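Local coordinates for protein pyridoxal kinase (Lactobacillus plantarum, PDB 3H74) that probably catalyses the ATP-dependent phosphorylation of pyridoxal to pyridoxal 5'-phosphate, as a kinase of the ribokinase clan, at residues Ala35-Ser40 and Gln63-Trp68; Phe120-Val125 and Ala145-Gly150; Ala190-Asp193 and His197-Tyr200. All blocks are in the same frame, centred on the assembly; numbering follows the deposited sequence.

Contact 1 is the buried one, a strand of the main sheet meeting the helix over it through hydrocarbon and aromatic surfaces. Contact 2, between the start of helix 122-131 and the end of helix 142-149, is partly buried: a thin apolar touch with a water at its exposed edge. Contact 3, residues 190-193 and 197-200, lies in a separate small antiparallel sheet, held by backbone ladder bonds and, toward the turn, by a carboxylate. No two contacts share an element or touch. Contacts 1 and 3 lie on opposite sides of the chain's centre, their own centres about 35 Å apart.

Contact 1 of 3, residues Ala35-Ser40 and Gln63-Trp68; sequences AALPTS and QVFAHW
Leu37 carries this contact, meeting Val64, Phe65 and Trp68 from a strand whose earlier residue, Ala35, already turns its methyl toward the helix without quite touching it. Ala36 faces the other way, against Leu20 and Leu24 of helix 19-29, as the alternation of a strand requires. The side chain of Leu37 points to helix 61-70. Its CG stands anti to the backbone N (chi1 -179°), which carries both methyls outward. CD1 meets Val64 CG1 at 3.9 Å, the two side chains lying alongside and running in opposite senses. CD2 comes obliquely to both rings, 3.7 Å from Phe65 CE1 and 3.9 Å from Trp68 CH2. These receiving groups are themselves packed together: Val64 CG1 lies 3.3 Å above the indole plane of Trp68, toward its rim, while Trp68 CE3 abuts the edge of the Phe65 ring. Beyond Leu37, Thr39 turns aside, its OG1 hydrogen-bonded to Tyr82 O. The strand and helix segments run at 152°, nearly antiparallel. Helix 61-70 follows edge strand 54-55, packs on the mixed sheet beside strand 32-42 and leads on to parallel strand 77-80, an alpha/beta arrangement consistent with the ribokinase-like fold.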
ATOM      1  N   ALA A  35       8.254  12.388  -3.656  1.00  7.36           N
ATOM      2  CA  ALA A  35       9.619  11.903  -3.498  1.00  7.53           C
ATOM      3  C   ALA A  35       9.521  10.398  -3.751  1.00  7.05           C
ATOM      4  O   ALA A  35       9.000   9.649  -2.919  1.00  7.30           O
ATOM      5  CB  ALA A  35      10.151  12.212  -2.106  1.00  8.34           C
ATOM      6  N   ALA A  36       9.976   9.979  -4.927  1.00  6.25           N
ATOM      7  CA  ALA A  36       9.772   8.610  -5.401  1.00  6.04           C
ATOM      8  C   ALA A  36      11.013   7.780  -5.097  1.00  5.59           C
ATOM      9  O   ALA A  36      12.000   7.837  -5.833  1.00  5.60           O
ATOM     10  CB  ALA A  36       9.468   8.613  -6.902  1.00  7.01           C
ATOM     11  N   LEU A  37      10.952   7.024  -4.008  1.00  5.01           N
ATOM     12  CA  LEU A  37      12.118   6.316  -3.497  1.00  5.44           C
ATOM     13  C   LEU A  37      12.029   4.802  -3.709  1.00  4.96           C
ATOM     14  O   LEU A  37      11.304   4.113  -2.987  1.00  4.93           O
ATOM     15  CB  LEU A  37      12.284   6.612  -2.009  1.00  5.70           C
ATOM     16  CG  LEU A  37      13.488   5.949  -1.343  1.00  6.64           C
ATOM     17  CD1 LEU A  37      14.776   6.444  -1.964  1.00  7.43           C
ATOM     18  CD2 LEU A  37      13.496   6.188   0.160  1.00  7.22           C
ATOM     19  N   PRO A  38      12.776   4.263  -4.687  1.00  4.55           N
ATOM     20  CA  PRO A  38      12.792   2.809  -4.829  1.00  4.79           C
ATOM     21  C   PRO A  38      13.417   2.116  -3.620  1.00  4.86           C
ATOM     22  O   PRO A  38      14.494   2.510  -3.170  1.00  5.65           O
ATOM     23  CB  PRO A  38      13.664   2.585  -6.079  1.00  4.72           C
ATOM     24  CG  PRO A  38      13.583   3.896  -6.841  1.00  5.35           C
ATOM     25  CD  PRO A  38      13.571   4.924  -5.738  1.00  5.11           C
ATOM     26  N   THR A  39      12.744   1.087  -3.118  1.00  4.43           N
ATOM     27  CA  THR A  39      13.307   0.229  -2.080  1.00  5.01           C
ATOM     28  C   THR A  39      14.054  -0.945  -2.717  1.00  5.24           C
ATOM     29  O   THR A  39      14.870  -1.598  -2.061  1.00  5.84           O
ATOM     30  CB  THR A  39      12.206  -0.300  -1.159  1.00  5.22           C
ATOM     31  OG1 THR A  39      11.190  -0.872  -1.980  1.00  5.64           O
ATOM     32  CG2 THR A  39      11.593   0.813  -0.325  1.00  5.89           C
ATOM     33  N   SER A  40      13.745  -1.190  -3.991  1.00  5.32           N
ATOM     34  CA  SER A  40      14.323  -2.245  -4.816  1.00  5.82           C
ATOM     35  C   SER A  40      14.132  -1.752  -6.247  1.00  5.43           C
ATOM     36  O   SER A  40      13.144  -1.065  -6.528  1.00  5.66           O
ATOM     37  CB  SER A  40      13.572  -3.567  -4.609  1.00  6.48           C
ATOM     38  OG  SER A  40      14.130  -4.617  -5.392  1.00  6.75           O
ATOM     39  N   GLN A  63      22.202   5.969   2.745  1.00  6.79           N
ATOM     40  CA  GLN A  63      22.846   7.149   2.179  1.00  6.50           C
ATOM     41  C   GLN A  63      21.841   8.201   1.732  1.00  6.05           C
ATOM     42  O   GLN A  63      22.075   9.398   1.867  1.00  5.83           O
ATOM     43  CB  GLN A  63      23.712   6.754   1.001  1.00  6.51           C
ATOM     44  CG  GLN A  63      24.759   5.701   1.305  1.00  8.37           C
ATOM     45  CD  GLN A  63      25.605   5.418   0.095  1.00 10.07           C
ATOM     46  OE1 GLN A  63      26.196   6.327  -0.490  1.00 11.32           O
ATOM     47  NE2 GLN A  63      25.647   4.150  -0.309  1.00 10.98           N
ATOM     48  N   VAL A  64      20.728   7.743   1.159  1.00  5.29           N
ATOM     49  CA  VAL A  64      19.633   8.643   0.787  1.00  5.23           C
ATOM     50  C   VAL A  64      19.115   9.378   2.021  1.00  5.58           C
ATOM     51  O   VAL A  64      19.037  10.600   2.027  1.00  5.73           O
ATOM     52  CB  VAL A  64      18.465   7.878   0.113  1.00  5.25           C
ATOM     53  CG1 VAL A  64      17.293   8.810  -0.164  1.00  5.68           C
ATOM     54  CG2 VAL A  64      18.929   7.237  -1.180  1.00  5.49           C
ATOM     55  N   PHE A  65      18.792   8.634   3.073  1.00  6.31           N
ATOM     56  CA  PHE A  65      18.259   9.248   4.277  1.00  6.64           C
ATOM     57  C   PHE A  65      19.271  10.191   4.921  1.00  6.45           C
ATOM     58  O   PHE A  65      18.902  11.268   5.391  1.00  6.79           O
ATOM     59  CB  PHE A  65      17.795   8.188   5.272  1.00  7.03           C
ATOM     60  CG  PHE A  65      16.641   7.344   4.777  1.00  6.53           C
ATOM     61  CD1 PHE A  65      15.614   7.901   4.009  1.00  6.88           C
ATOM     62  CD2 PHE A  65      16.580   5.995   5.094  1.00  8.01           C
ATOM     63  CE1 PHE A  65      14.550   7.118   3.555  1.00  7.19           C
ATOM     64  CE2 PHE A  65      15.514   5.210   4.645  1.00  8.40           C
ATOM     65  CZ  PHE A  65      14.506   5.781   3.866  1.00  8.07           C
ATOM     66  N   ALA A  66      20.549   9.802   4.915  1.00  6.53           N
ATOM     67  CA  ALA A  66      21.597  10.676   5.457  1.00  6.50           C
ATOM     68  C   ALA A  66      21.686  11.973   4.654  1.00  6.55           C
ATOM     69  O   ALA A  66      21.805  13.069   5.216  1.00  6.77           O
ATOM     70  CB  ALA A  66      22.924   9.959   5.448  1.00  7.24           C
ATOM     71  N   HIS A  67      21.617  11.856   3.328  1.00  6.01           N
ATOM     72  CA  HIS A  67      21.654  13.037   2.479  1.00  6.23           C
ATOM     73  C   HIS A  67      20.450  13.953   2.723  1.00  6.23           C
ATOM     74  O   HIS A  67      20.602  15.164   2.916  1.00  6.23           O
ATOM     75  CB  HIS A  67      21.755  12.661   1.002  1.00  6.24           C
ATOM     76  CG  HIS A  67      21.760  13.847   0.101  1.00  6.05           C
ATOM     77  ND1 HIS A  67      21.184  13.844  -1.156  1.00  5.52           N
ATOM     78  CD2 HIS A  67      22.253  15.093   0.289  1.00  6.68           C
ATOM     79  CE1 HIS A  67      21.340  15.035  -1.703  1.00  5.61           C
ATOM     80  NE2 HIS A  67      21.980  15.812  -0.847  1.00  5.61           N
ATOM     81  N   TRP A  68      19.247  13.383   2.695  1.00  5.97           N
ATOM     82  CA  TRP A  68      18.055  14.184   2.936  1.00  6.57           C
ATOM     83  C   TRP A  68      18.114  14.891   4.293  1.00  7.14           C
ATOM     84  O   TRP A  68      17.699  16.039   4.405  1.00  7.84           O
ATOM     85  CB  TRP A  68      16.805  13.327   2.851  1.00  6.42           C
ATOM     86  CG  TRP A  68      16.488  12.808   1.473  1.00  5.95           C
ATOM     87  CD1 TRP A  68      17.071  13.164   0.290  1.00  5.79           C
ATOM     88  CD2 TRP A  68      15.472  11.863   1.152  1.00  5.15           C
ATOM     89  NE1 TRP A  68      16.481  12.488  -0.756  1.00  6.00           N
ATOM     90  CE2 TRP A  68      15.489  11.686  -0.249  1.00  5.00           C
ATOM     91  CE3 TRP A  68      14.545  11.139   1.919  1.00  6.15           C
ATOM     92  CZ2 TRP A  68      14.612  10.806  -0.899  1.00  5.85           C
ATOM     93  CZ3 TRP A  68      13.674  10.270   1.274  1.00  6.16           C
ATOM     94  CH2 TRP A  68      13.713  10.115  -0.125  1.00  5.92           C
TER

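Contact 2 of 3, residues Phe120-Val125 and Ala145-Gly150; sequences FDQDYV and AALLTG
Beside the meeting of Val125 with Leu147, two rings of the first segment turn faces to each other: Tyr124 CE2 sits 3.5 Å above the Phe120 plane and Phe120 CE1 a similar height above that of Tyr124, each over the other ring's centre. The far end of the tyrosine, its OH, is hydrogen-bonded to the backbone N of Gly84. A third flat group, the amide of Gln122, works across the contact instead. Its NE2 donates to a water at 3.1 Å, and that water donates to Leu147 O at 2.8 Å, so a bridge spans the solvent side, where the side chains barely reach each other.

The direct touch is equally slender. With chi1 at 179°, Val125 extends CG1 away from its own amide and toward the second helix, where this methyl rests against a carbonyl oxygen, 3.6 Å from Leu147 O. The apolar pair is made by its other methyl, CG2, which approaches Leu147 CD2 at 4.5 Å. Local bonds mark both helix ends. Asp121 is the N-cap of helix 122-131, its OD1 accepting from Tyr124 N at 3.1 Å. In the other helix, Ala145 O accepts hydrogen bonds from both Thr149 N and Thr149 OG1, one on each side of its carbonyl plane, and Gly150, with phi at 90°, leaves the helical conformation.

Arg129, one helical turn beyond Val125, bonds through NE to Leu148 O and weakly through NH2 to Leu147 O. Leu116 of strand 115-116 packs on Val125 and Leu147, and Leu166 of helix 159-167 on Leu148.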
ATOM      1  N   PHE A 120      10.241 -14.080   2.577  1.00 15.86           N
ATOM      2  CA  PHE A 120       9.838 -13.481   3.848  1.00 15.23           C
ATOM      3  C   PHE A 120       9.639 -14.541   4.927  1.00 15.60           C
ATOM      4  O   PHE A 120       9.096 -15.623   4.674  1.00 16.36           O
ATOM      5  CB  PHE A 120       8.547 -12.669   3.697  1.00 14.50           C
ATOM      6  CG  PHE A 120       8.698 -11.390   2.898  1.00 13.32           C
ATOM      7  CD1 PHE A 120       9.946 -10.793   2.693  1.00 13.08           C
ATOM      8  CD2 PHE A 120       7.566 -10.758   2.389  1.00 12.49           C
ATOM      9  CE1 PHE A 120      10.057  -9.607   1.966  1.00 13.12           C
ATOM     10  CE2 PHE A 120       7.667  -9.576   1.667  1.00 12.16           C
ATOM     11  CZ  PHE A 120       8.913  -8.993   1.457  1.00 12.11           C
ATOM     12  N   ASP A 121      10.076 -14.207   6.135  1.00 15.63           N
ATOM     13  CA  ASP A 121       9.975 -15.105   7.277  1.00 15.78           C
ATOM     14  C   ASP A 121       9.482 -14.346   8.509  1.00 15.53           C
ATOM     15  O   ASP A 121       9.132 -13.164   8.417  1.00 15.26           O
ATOM     16  CB  ASP A 121      11.333 -15.772   7.536  1.00 16.24           C
ATOM     17  CG  ASP A 121      12.469 -14.764   7.698  1.00 17.38           C
ATOM     18  OD1 ASP A 121      12.202 -13.568   7.956  1.00 18.80           O
ATOM     19  OD2 ASP A 121      13.644 -15.170   7.571  1.00 20.28           O
ATOM     20  N   GLN A 122       9.466 -15.013   9.663  1.00 15.52           N
ATOM     21  CA  GLN A 122       9.021 -14.391  10.909  1.00 15.62           C
ATOM     22  C   GLN A 122       9.847 -13.173  11.318  1.00 14.84           C
ATOM     23  O   GLN A 122       9.318 -12.244  11.928  1.00 14.51           O
ATOM     24  CB  GLN A 122       8.977 -15.413  12.043  1.00 16.24           C
ATOM     25  CG  GLN A 122       7.714 -16.265  12.035  1.00 19.11           C
ATOM     26  CD  GLN A 122       6.475 -15.496  12.475  1.00 21.96           C
ATOM     27  OE1 GLN A 122       6.466 -14.842  13.523  1.00 24.18           O
ATOM     28  NE2 GLN A 122       5.419 -15.579  11.677  1.00 22.89           N
ATOM     29  N   ASP A 123      11.134 -13.181  10.982  1.00 14.34           N
ATOM     30  CA  ASP A 123      11.995 -12.028  11.233  1.00 13.98           C
ATOM     31  C   ASP A 123      11.487 -10.807  10.467  1.00 12.71           C
ATOM     32  O   ASP A 123      11.493  -9.696  10.994  1.00 12.19           O
ATOM     33  CB  ASP A 123      13.448 -12.325  10.845  1.00 14.89           C
ATOM     34  CG  ASP A 123      14.177 -13.185  11.872  1.00 17.45           C
ATOM     35  OD1 ASP A 123      13.718 -13.281  13.031  1.00 19.49           O
ATOM     36  OD2 ASP A 123      15.223 -13.756  11.505  1.00 21.75           O
ATOM     37  N   TYR A 124      11.043 -11.021   9.229  1.00 11.62           N
ATOM     38  CA  TYR A 124      10.514  -9.921   8.425  1.00 10.67           C
ATOM     39  C   TYR A 124       9.180  -9.425   8.980  1.00 10.18           C
ATOM     40  O   TYR A 124       8.935  -8.219   9.006  1.00  9.87           O
ATOM     41  CB  TYR A 124      10.390 -10.306   6.951  1.00 10.37           C
ATOM     42  CG  TYR A 124      10.105  -9.111   6.070  1.00  9.87           C
ATOM     43  CD1 TYR A 124      11.097  -8.185   5.784  1.00 10.28           C
ATOM     44  CD2 TYR A 124       8.835  -8.896   5.544  1.00  9.62           C
ATOM     45  CE1 TYR A 124      10.847  -7.084   4.984  1.00  9.48           C
ATOM     46  CE2 TYR A 124       8.565  -7.784   4.748  1.00  8.79           C
ATOM     47  CZ  TYR A 124       9.576  -6.888   4.473  1.00  9.09           C
ATOM     48  OH  TYR A 124       9.341  -5.789   3.687  1.00  7.86           O
ATOM     49  N   VAL A 125       8.339 -10.349   9.449  1.00 10.09           N
ATOM     50  CA  VAL A 125       7.084  -9.983  10.099  1.00 10.35           C
ATOM     51  C   VAL A 125       7.347  -9.101  11.323  1.00 10.41           C
ATOM     52  O   VAL A 125       6.652  -8.108  11.544  1.00  9.61           O
ATOM     53  CB  VAL A 125       6.252 -11.230  10.504  1.00 10.51           C
ATOM     54  CG1 VAL A 125       4.975 -10.823  11.197  1.00 11.23           C
ATOM     55  CG2 VAL A 125       5.908 -12.059   9.271  1.00 10.55           C
ATOM     56  N   ALA A 145      -3.043  -9.516   7.940  1.00  8.63           N
ATOM     57  CA  ALA A 145      -3.690  -9.238   9.227  1.00  9.46           C
ATOM     58  C   ALA A 145      -3.367 -10.328  10.251  1.00  9.66           C
ATOM     59  O   ALA A 145      -2.997 -10.039  11.393  1.00 10.26           O
ATOM     60  CB  ALA A 145      -5.184  -9.106   9.048  1.00 10.33           C
ATOM     61  N   ALA A 146      -3.508 -11.579   9.823  1.00  9.47           N
ATOM     62  CA  ALA A 146      -3.213 -12.738  10.665  1.00  9.70           C
ATOM     63  C   ALA A 146      -1.727 -12.830  11.010  1.00  9.63           C
ATOM     64  O   ALA A 146      -1.364 -13.083  12.165  1.00  9.53           O
ATOM     65  CB  ALA A 146      -3.694 -14.017  10.000  1.00 10.48           C
ATOM     66  N   LEU A 147      -0.856 -12.627  10.022  1.00  8.98           N
ATOM     67  CA  LEU A 147       0.582 -12.643  10.285  1.00  8.70           C
ATOM     68  C   LEU A 147       0.967 -11.601  11.335  1.00  8.58           C
ATOM     69  O   LEU A 147       1.743 -11.882  12.249  1.00  8.72           O
ATOM     70  CB  LEU A 147       1.385 -12.430   9.004  1.00  8.69           C
ATOM     71  CG  LEU A 147       1.432 -13.629   8.064  1.00  9.52           C
ATOM     72  CD1 LEU A 147       1.857 -13.136   6.690  1.00  9.27           C
ATOM     73  CD2 LEU A 147       2.365 -14.735   8.562  1.00 10.33           C
ATOM     74  N   LEU A 148       0.407 -10.401  11.222  1.00  8.50           N
ATOM     75  CA  LEU A 148       0.766  -9.312  12.131  1.00  9.07           C
ATOM     76  C   LEU A 148       0.287  -9.548  13.561  1.00  9.97           C
ATOM     77  O   LEU A 148       0.988  -9.193  14.512  1.00 10.19           O
ATOM     78  CB  LEU A 148       0.258  -7.965  11.616  1.00  8.76           C
ATOM     79  CG  LEU A 148       0.950  -7.444  10.356  1.00  8.63           C
ATOM     80  CD1 LEU A 148       0.171  -6.260   9.805  1.00  7.96           C
ATOM     81  CD2 LEU A 148       2.389  -7.056  10.630  1.00  9.06           C
ATOM     82  N   THR A 149      -0.886 -10.149  13.719  1.00 10.92           N
ATOM     83  CA  THR A 149      -1.400 -10.457  15.063  1.00 12.05           C
ATOM     84  C   THR A 149      -0.896 -11.793  15.623  1.00 12.53           C
ATOM     85  O   THR A 149      -1.012 -12.035  16.830  1.00 13.37           O
ATOM     86  CB  THR A 149      -2.934 -10.478  15.114  1.00 12.12           C
ATOM     87  OG1 THR A 149      -3.418 -11.513  14.257  1.00 12.96           O
ATOM     88  CG2 THR A 149      -3.526  -9.134  14.707  1.00 13.37           C
ATOM     89  N   GLY A 150      -0.360 -12.658  14.767  1.00 12.81           N
ATOM     90  CA  GLY A 150       0.076 -14.000  15.180  1.00 14.00           C
ATOM     91  C   GLY A 150      -0.981 -15.091  15.070  1.00 14.53           C
ATOM     92  O   GLY A 150      -0.697 -16.277  15.311  1.00 16.00           O
TER
HETATM   93  O   HOH W   1       2.787 -14.420  12.780  1.00 13.29           O

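Contact 3 of 3, residues Ala190-Asp193 and His197-Tyr200; sequences AWLD and HVQY
Trp191 and Gln199 form the tightly packed heart of this pairing, a hydrogen-bonded antiparallel pair whose side chains also lie against each other. Gln199 N donates to Trp191 O at 2.7 Å, with an N-H...O angle of 175°, and the return bond from Trp191 N to Gln199 O is longer and more tilted. Trp191 CG sits between its backbone N and carbonyl carbon (chi1 75°), which folds the indole back over the neighbouring strand. There Gln199 CB stands over its face, 3.6 Å from the centroid of the six-membered ring, a CH-pi contact. Leu231, Ala232 and Leu235 of helix 231-251 also touch this indole.

The two strands, 186-192 and 198-204, form a beta hairpin, and strand 178-183 pairs with the first of them to complete a three-stranded antiparallel sheet. On the other face, Leu192 CD2 meets Val198 CG2 at 3.8 Å, and Leu192 packs on Leu163 and Pro164 of helix 159-167.

Toward the turn the chemistry becomes polar and more open. Asp193 N still continues the ladder to His197 O, but its carboxylate now works as well: OD1 accepts from His197 N at 2.9 Å, and OD2 from Gln199 NE2 at the same distance, each donor coming from above the carboxylate plane. The bend of Gln199 at chi2 (-60°) brings its amide back to this acceptor. With an alanine here the carboxylate is gone, and the His197 amide and the Gln199 side chain would probably lose their shared partner, the latter becoming freer to turn. On the solvent side, where His197 is exposed, a water donates to Asp193 OD2 at 2.6 Å and lies 2.8 Å from His197 ND1.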
ATOM      1  N   ALA A 190     -12.522  -3.266   5.523  1.00  8.84           N
ATOM      2  CA  ALA A 190     -13.160  -3.274   6.834  1.00  9.69           C
ATOM      3  C   ALA A 190     -12.259  -2.604   7.846  1.00  9.56           C
ATOM      4  O   ALA A 190     -11.041  -2.775   7.808  1.00  9.60           O
ATOM      5  CB  ALA A 190     -13.477  -4.689   7.267  1.00 10.25           C
ATOM      6  N   TRP A 191     -12.863  -1.851   8.759  1.00  9.79           N
ATOM      7  CA  TRP A 191     -12.119  -1.120   9.779  1.00 10.52           C
ATOM      8  C   TRP A 191     -13.037  -0.822  10.966  1.00 11.08           C
ATOM      9  O   TRP A 191     -14.261  -0.986  10.871  1.00 11.64           O
ATOM     10  CB  TRP A 191     -11.541   0.179   9.195  1.00 10.50           C
ATOM     11  CG  TRP A 191     -12.555   1.259   9.002  1.00 10.93           C
ATOM     12  CD1 TRP A 191     -12.733   2.352   9.796  1.00 11.72           C
ATOM     13  CD2 TRP A 191     -13.532   1.361   7.954  1.00 11.34           C
ATOM     14  NE1 TRP A 191     -13.760   3.119   9.320  1.00 12.74           N
ATOM     15  CE2 TRP A 191     -14.272   2.535   8.192  1.00 12.21           C
ATOM     16  CE3 TRP A 191     -13.857   0.573   6.839  1.00 10.57           C
ATOM     17  CZ2 TRP A 191     -15.310   2.951   7.358  1.00 12.19           C
ATOM     18  CZ3 TRP A 191     -14.901   0.984   6.012  1.00 11.95           C
ATOM     19  CH2 TRP A 191     -15.610   2.163   6.276  1.00 12.61           C
ATOM     20  N   LEU A 192     -12.445  -0.376  12.070  1.00 12.27           N
ATOM     21  CA  LEU A 192     -13.217   0.008  13.252  1.00 13.06           C
ATOM     22  C   LEU A 192     -13.466   1.505  13.255  1.00 13.77           C
ATOM     23  O   LEU A 192     -12.538   2.290  13.072  1.00 13.58           O
ATOM     24  CB  LEU A 192     -12.474  -0.384  14.531  1.00 13.52           C
ATOM     25  CG  LEU A 192     -12.215  -1.867  14.810  1.00 14.27           C
ATOM     26  CD1 LEU A 192     -11.303  -2.011  16.017  1.00 15.97           C
ATOM     27  CD2 LEU A 192     -13.504  -2.656  15.003  1.00 15.76           C
ATOM     28  N   ASP A 193     -14.693   1.903  13.473  1.00 14.91           N
ATOM     29  CA  ASP A 193     -15.024   3.287  13.706  1.00 16.55           C
ATOM     30  C   ASP A 193     -14.637   3.703  15.117  1.00 17.57           C
ATOM     31  O   ASP A 193     -14.185   2.910  15.889  1.00 17.32           O
ATOM     32  CB  ASP A 193     -16.502   3.602  13.349  1.00 16.77           C
ATOM     33  CG  ASP A 193     -17.522   2.992  14.301  1.00 17.01           C
ATOM     34  OD1 ASP A 193     -17.195   2.529  15.330  1.00 17.82           O
ATOM     35  OD2 ASP A 193     -18.649   2.988  13.887  1.00 19.33           O
ATOM     36  N   HIS A 197     -17.070  -0.130  16.349  1.00 20.40           N
ATOM     37  CA  HIS A 197     -17.920  -0.972  15.521  1.00 20.06           C
ATOM     38  C   HIS A 197     -17.249  -1.230  14.181  1.00 19.10           C
ATOM     39  O   HIS A 197     -16.629  -0.332  13.602  1.00 18.76           O
ATOM     40  CB  HIS A 197     -19.290  -0.326  15.312  1.00 20.56           C
ATOM     41  CG  HIS A 197     -20.067  -0.134  16.577  1.00 22.41           C
ATOM     42  ND1 HIS A 197     -20.478   1.105  17.017  1.00 24.03           N
ATOM     43  CD2 HIS A 197     -20.503  -1.025  17.498  1.00 23.81           C
ATOM     44  CE1 HIS A 197     -21.137   0.970  18.155  1.00 24.27           C
ATOM     45  NE2 HIS A 197     -21.167  -0.313  18.469  1.00 24.54           N
ATOM     46  N   VAL A 198     -17.379  -2.460  13.699  1.00 18.09           N
ATOM     47  CA  VAL A 198     -16.808  -2.855  12.415  1.00 17.32           C
ATOM     48  C   VAL A 198     -17.598  -2.204  11.293  1.00 16.87           C
ATOM     49  O   VAL A 198     -18.823  -2.368  11.186  1.00 17.21           O
ATOM     50  CB  VAL A 198     -16.790  -4.393  12.238  1.00 17.24           C
ATOM     51  CG1 VAL A 198     -16.331  -4.783  10.823  1.00 17.14           C
ATOM     52  CG2 VAL A 198     -15.898  -5.040  13.283  1.00 17.39           C
ATOM     53  N   GLN A 199     -16.892  -1.441  10.470  1.00 15.83           N
ATOM     54  CA  GLN A 199     -17.483  -0.846   9.288  1.00 15.26           C
ATOM     55  C   GLN A 199     -16.919  -1.514   8.042  1.00 14.89           C
ATOM     56  O   GLN A 199     -15.827  -2.083   8.065  1.00 13.80           O
ATOM     57  CB  GLN A 199     -17.233   0.664   9.254  1.00 15.65           C
ATOM     58  CG  GLN A 199     -17.826   1.443  10.433  1.00 17.43           C
ATOM     59  CD  GLN A 199     -19.338   1.308  10.555  1.00 20.01           C
ATOM     60  OE1 GLN A 199     -20.043   1.051   9.574  1.00 21.37           O
ATOM     61  NE2 GLN A 199     -19.844   1.482  11.769  1.00 21.59           N
ATOM     62  N   TYR A 200     -17.662  -1.451   6.962  1.00 14.95           N
ATOM     63  CA  TYR A 200     -17.257  -2.048   5.696  1.00 15.11           C
ATOM     64  C   TYR A 200     -17.681  -1.211   4.553  1.00 15.73           C
ATOM     65  O   TYR A 200     -18.755  -0.688   4.515  1.00 16.76           O
ATOM     66  CB  TYR A 200     -17.885  -3.440   5.558  1.00 14.66           C
ATOM     67  CG  TYR A 200     -17.613  -4.182   4.256  1.00 14.06           C
ATOM     68  CD1 TYR A 200     -16.478  -4.958   4.111  1.00 13.18           C
ATOM     69  CD2 TYR A 200     -18.474  -4.133   3.207  1.00 13.87           C
ATOM     70  CE1 TYR A 200     -16.212  -5.635   2.957  1.00 12.81           C
ATOM     71  CE2 TYR A 200     -18.224  -4.841   2.081  1.00 13.56           C
ATOM     72  CZ  TYR A 200     -17.087  -5.580   1.943  1.00 12.87           C
ATOM     73  OH  TYR A 200     -16.845  -6.248   0.787  1.00 12.82           O
TER
HETATM   74  O   HOH W   2     -20.953   3.110  15.125  1.00 32.48           O